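Long-range contacts in beta-hydroxyacyl-(Acyl-carrier-protein) dehydratase FabA/FabZ (Xenorhabdus doucetiae, PDB 6QSR), which probably dehydrates 3-hydroxyacyl chains on an acyl carrier protein, as the ApeP partner of the ApeI:P heterocomplex in aryl polyene pigment biosynthesis: residues Leu40-Ile45 / Asp61-Pro66; Ile80-Gln85 / Leu127-Asn132. All blocks are in the same frame, centred on the assembly; numbering follows the deposited sequence.

Contact 1 (Leu40-Ile45 / Asp61-Pro66)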
# COMPACT_ATOMS: atom_id res chain seq x y z
N LEU B 40 2.84 7.99 -5.87
CA LEU B 40 2.20 8.71 -4.78
C LEU B 40 3.20 9.58 -3.99
O LEU B 40 2.95 9.92 -2.85
CB LEU B 40 1.46 7.73 -3.86
CG LEU B 40 0.07 7.30 -4.35
CD1 LEU B 40 0.15 6.23 -5.43
CD2 LEU B 40 -0.78 6.83 -3.19
N LEU B 41 4.32 9.95 -4.62
CA LEU B 41 5.27 10.90 -4.05
C LEU B 41 5.55 11.98 -5.09
O LEU B 41 5.37 11.75 -6.28
CB LEU B 41 6.58 10.20 -3.65
CG LEU B 41 6.47 8.96 -2.76
CD1 LEU B 41 7.81 8.23 -2.69
CD2 LEU B 41 6.00 9.34 -1.38
N GLU B 42 5.99 13.14 -4.62
CA GLU B 42 6.26 14.30 -5.49
C GLU B 42 7.72 14.75 -5.53
O GLU B 42 8.15 15.27 -6.55
CB GLU B 42 5.35 15.46 -5.08
CG GLU B 42 3.90 15.19 -5.46
CD GLU B 42 2.90 16.20 -4.93
OE1 GLU B 42 3.16 16.85 -3.89
OE2 GLU B 42 1.82 16.34 -5.55
N GLN B 43 8.48 14.55 -4.46
CA GLN B 43 9.83 15.12 -4.35
C GLN B 43 10.78 14.18 -3.60
O GLN B 43 10.44 13.70 -2.51
CB GLN B 43 9.71 16.45 -3.62
CG GLN B 43 10.97 17.30 -3.57
CD GLN B 43 10.95 18.47 -4.52
OE1 GLN B 43 10.52 18.36 -5.68
NE2 GLN B 43 11.42 19.62 -4.04
N VAL B 44 11.96 13.92 -4.18
CA VAL B 44 13.07 13.28 -3.43
C VAL B 44 13.80 14.41 -2.71
O VAL B 44 14.26 15.35 -3.34
CB VAL B 44 14.08 12.53 -4.34
CG1 VAL B 44 15.07 11.74 -3.51
CG2 VAL B 44 13.37 11.58 -5.28
N ILE B 45 13.89 14.31 -1.38
CA ILE B 45 14.59 15.31 -0.56
C ILE B 45 16.03 14.86 -0.28
O ILE B 45 16.97 15.65 -0.40
CB ILE B 45 13.84 15.56 0.77
CG1 ILE B 45 12.39 16.01 0.52
CG2 ILE B 45 14.56 16.61 1.61
CD1 ILE B 45 12.23 17.32 -0.22
N ASP B 61 -4.87 18.89 -6.73
CA ASP B 61 -4.20 18.98 -8.04
C ASP B 61 -3.00 18.04 -8.20
O ASP B 61 -2.47 17.91 -9.30
CB ASP B 61 -3.75 20.43 -8.32
CG ASP B 61 -2.68 20.92 -7.37
OD1 ASP B 61 -1.57 21.27 -7.83
OD2 ASP B 61 -2.94 20.96 -6.15
N GLY B 62 -2.58 17.37 -7.12
CA GLY B 62 -1.36 16.57 -7.14
C GLY B 62 -1.61 15.08 -7.30
O GLY B 62 -2.73 14.64 -7.54
N VAL B 63 -0.53 14.32 -7.12
CA VAL B 63 -0.52 12.87 -7.32
C VAL B 63 -1.46 12.08 -6.38
O VAL B 63 -1.87 10.96 -6.69
CB VAL B 63 0.91 12.29 -7.23
CG1 VAL B 63 1.85 12.98 -8.22
CG2 VAL B 63 1.47 12.35 -5.81
N LEU B 64 -1.78 12.65 -5.22
CA LEU B 64 -2.68 12.00 -4.27
C LEU B 64 -4.17 12.26 -4.55
O LEU B 64 -5.02 11.62 -3.93
CB LEU B 64 -2.35 12.45 -2.84
CG LEU B 64 -0.91 12.21 -2.40
CD1 LEU B 64 -0.70 12.80 -1.02
CD2 LEU B 64 -0.55 10.74 -2.39
N SER B 65 -4.51 13.16 -5.49
CA SER B 65 -5.92 13.54 -5.72
C SER B 65 -6.90 12.39 -6.05
O SER B 65 -8.03 12.42 -5.57
CB SER B 65 -6.05 14.69 -6.72
OG SER B 65 -5.64 14.33 -8.01
N PRO B 66 -6.46 11.37 -6.83
CA PRO B 66 -7.33 10.19 -7.04
C PRO B 66 -7.66 9.36 -5.79
O PRO B 66 -8.61 8.58 -5.83
CB PRO B 66 -6.52 9.33 -8.03
CG PRO B 66 -5.59 10.29 -8.70
CD PRO B 66 -5.22 11.25 -7.62
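Gly62 and Val63 meet the carboxylate of Glu42 where the loop that follows strand 51-57 folds back on the residues leading into strand 43-48. Gly62 opens a type I beta turn that ends at Ser65, and its CA lies 3.6 Å from Glu42 OE2; without a side chain, it lets the oxygen come down on the backbone. Its carbonyl oxygen closes the turn with two bonds, from Ser65 N and from Ser65 OG, so a serine in the last position grips the same atom with main chain and hydroxyl alike.

At the next residue, Val63 N gives a weak hydrogen bond of 3.5 Å to Glu42 OE2. The isopropyl group of Val63 and the glutamate chain slide past each other in opposite directions: CG2 lies 3.8 Å from Glu42 CG and 3.7 Å from Leu40 C. With CG2 set between backbone N and carbonyl carbon (CG1 at chi1 -56°), a branched residue can touch aliphatic chain and main chain at once.

Leu64 is buried, and the tip of its side chain makes the contact: CD2 reaches Leu40 CB at 3.9 Å and Leu40 O at 3.6 Å, the two leucines crossing obliquely, while Val56 of strand 51-57 touches both Val63 and Leu64.

Glu42 suits the edge of this patch because its extended chain offers methylenes to valine and a charged end to backbone N-H groups. The backbones of Glu42 and Gln43 both pair with Gln55, a classic beta bulge where strand 43-48 begins. The chemistry is therefore divided: the partly exposed carboxylate is anchored mainly through OE1 by Thr57 N, with only a weak bond from Val63 N, whereas Leu40 O, buried against a methyl group, has no hydrogen-bonding partner in the model.

Contact 2 (Ile80-Gln85 / Leu127-Asn132)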
# COMPACT_ATOMS: atom_id res chain seq x y z
N ILE B 80 1.19 3.23 4.16
CA ILE B 80 2.00 2.08 3.75
C ILE B 80 2.49 2.19 2.31
O ILE B 80 3.63 1.80 2.03
CB ILE B 80 1.31 0.71 3.98
CG1 ILE B 80 -0.00 0.57 3.21
CG2 ILE B 80 1.08 0.51 5.46
CD1 ILE B 80 -0.06 -0.62 2.28
N GLU B 81 1.66 2.73 1.42
CA GLU B 81 2.03 2.90 0.01
C GLU B 81 3.03 4.04 -0.19
O GLU B 81 3.92 3.93 -1.02
CB GLU B 81 0.80 3.14 -0.87
CG GLU B 81 1.08 3.21 -2.38
CD GLU B 81 1.66 1.93 -2.97
OE1 GLU B 81 1.56 0.86 -2.33
OE2 GLU B 81 2.21 1.98 -4.09
N MET B 82 2.87 5.14 0.55
CA MET B 82 3.85 6.22 0.50
C MET B 82 5.21 5.73 1.06
O MET B 82 6.25 5.98 0.46
CB MET B 82 3.33 7.46 1.23
CG MET B 82 2.13 8.13 0.55
SD MET B 82 1.59 9.63 1.40
CE MET B 82 0.76 8.89 2.80
N MET B 83 5.19 4.99 2.17
CA MET B 83 6.41 4.39 2.74
C MET B 83 7.06 3.36 1.81
O MET B 83 8.29 3.34 1.66
CB MET B 83 6.13 3.79 4.11
CG MET B 83 5.96 4.84 5.19
SD MET B 83 5.64 4.12 6.81
CE MET B 83 3.87 4.02 6.79
N ALA B 84 6.23 2.53 1.19
CA ALA B 84 6.69 1.53 0.23
C ALA B 84 7.40 2.18 -0.95
O ALA B 84 8.49 1.74 -1.35
CB ALA B 84 5.53 0.68 -0.26
N GLN B 85 6.79 3.24 -1.48
CA GLN B 85 7.38 3.94 -2.61
C GLN B 85 8.66 4.68 -2.25
O GLN B 85 9.56 4.75 -3.08
CB GLN B 85 6.36 4.87 -3.28
CG GLN B 85 5.35 4.08 -4.09
CD GLN B 85 4.41 4.94 -4.91
OE1 GLN B 85 4.72 6.08 -5.26
NE2 GLN B 85 3.25 4.39 -5.22
N LEU B 127 3.62 16.21 3.62
CA LEU B 127 4.04 14.98 4.29
C LEU B 127 5.49 14.62 4.00
O LEU B 127 5.90 14.56 2.84
CB LEU B 127 3.11 13.82 3.88
CG LEU B 127 1.64 14.00 4.28
CD1 LEU B 127 0.86 12.75 3.91
CD2 LEU B 127 1.48 14.30 5.77
N ASP B 128 6.27 14.40 5.06
CA ASP B 128 7.66 13.94 4.94
C ASP B 128 7.72 12.45 5.22
O ASP B 128 7.38 12.01 6.33
CB ASP B 128 8.58 14.69 5.90
CG ASP B 128 8.80 16.13 5.49
OD1 ASP B 128 9.24 16.36 4.34
OD2 ASP B 128 8.51 17.03 6.31
N ILE B 129 8.13 11.67 4.22
CA ILE B 129 8.24 10.22 4.37
C ILE B 129 9.73 9.87 4.50
O ILE B 129 10.51 10.07 3.57
CB ILE B 129 7.57 9.49 3.19
CG1 ILE B 129 6.07 9.86 3.11
CG2 ILE B 129 7.69 7.98 3.36
CD1 ILE B 129 5.77 11.05 2.23
N GLN B 130 10.11 9.37 5.68
CA GLN B 130 11.53 9.10 6.00
C GLN B 130 11.69 7.64 6.39
O GLN B 130 11.13 7.20 7.40
CB GLN B 130 11.99 10.03 7.13
CG GLN B 130 12.22 11.46 6.67
CD GLN B 130 12.70 12.39 7.78
OE1 GLN B 130 13.90 12.44 8.09
NE2 GLN B 130 11.77 13.14 8.37
N MET B 131 12.43 6.88 5.58
CA MET B 131 12.65 5.44 5.80
C MET B 131 14.13 5.16 6.13
O MET B 131 15.03 5.73 5.51
CB MET B 131 12.24 4.62 4.57
CG MET B 131 10.83 4.90 4.03
SD MET B 131 9.56 4.62 5.28
CE MET B 131 9.53 2.82 5.38
N ASN B 132 14.35 4.27 7.11
CA ASN B 132 15.68 3.85 7.57
C ASN B 132 15.90 2.38 7.26
O ASN B 132 15.07 1.53 7.61
CB ASN B 132 15.80 4.03 9.09
CG ASN B 132 15.71 5.47 9.52
OD1 ASN B 132 16.20 6.36 8.85
ND2 ASN B 132 15.10 5.69 10.68
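Met82 and Met83 lie against Leu127, Ile129 and Met131, packing helix 79-97 on strand 126-133 in the hotdog fold, in which a curved antiparallel sheet wraps a long helix. The short segments approach to 8.4 Å between axes and cross at -56°. Alternate strand residues point at the helix, and all five touching residues are buried and apolar.

Ile129 sits in the middle. Its CG2 lies 3.9 Å from Met83 CA and 3.8 Å from Met82 O, a beta-branched side chain fitted close to the helix backbone. At one end Met82 bends at chi3 (-75°) and brings CE 4.0 Å from Leu127 CD1, the two side chains crossing at about a right angle; unbranched methionine can follow such a surface. At the other, Met83 and Met131 also cross nearly perpendicularly, and Met131, bent at both chi2 and chi3, brings its SD to 3.6 Å from Met83 CG.

Farther out, Val56 of strand 51-57 touches Met82 and Ile129, and Ile147 of strand 140-149 touches both methionines of the helix. On another side of the helix, Gln85 OE1 accepts from Leu40 N, while Gln85 NE2 donates to Glu81 OE2 at 2.9 Å, the acceptor 10° out of the Gln85 amide plane.

How the contacts relate
Contact 2 belongs to the core, its centre about 4 Å from the centre of the chain, whereas contact 1 is only partly buried, its centre about 11 Å from that point. Both reach the same curved sheet, and Val56 of strand 51-57 touches side chains of each. Their chemistry follows their depth: contact 2 is held by apolar packing, with no polar bond between its segments, while contact 1 adds to leucine and valine packing a carboxylate that takes a weak bond from a backbone N-H. The helix joins them directly. Gln85 OE1 lies 2.7 Å from Leu40 N, a probable hydrogen bond, and Leu41 packs its methyl groups on the helix backbone, with CD2 3.8 Å from Met82 O.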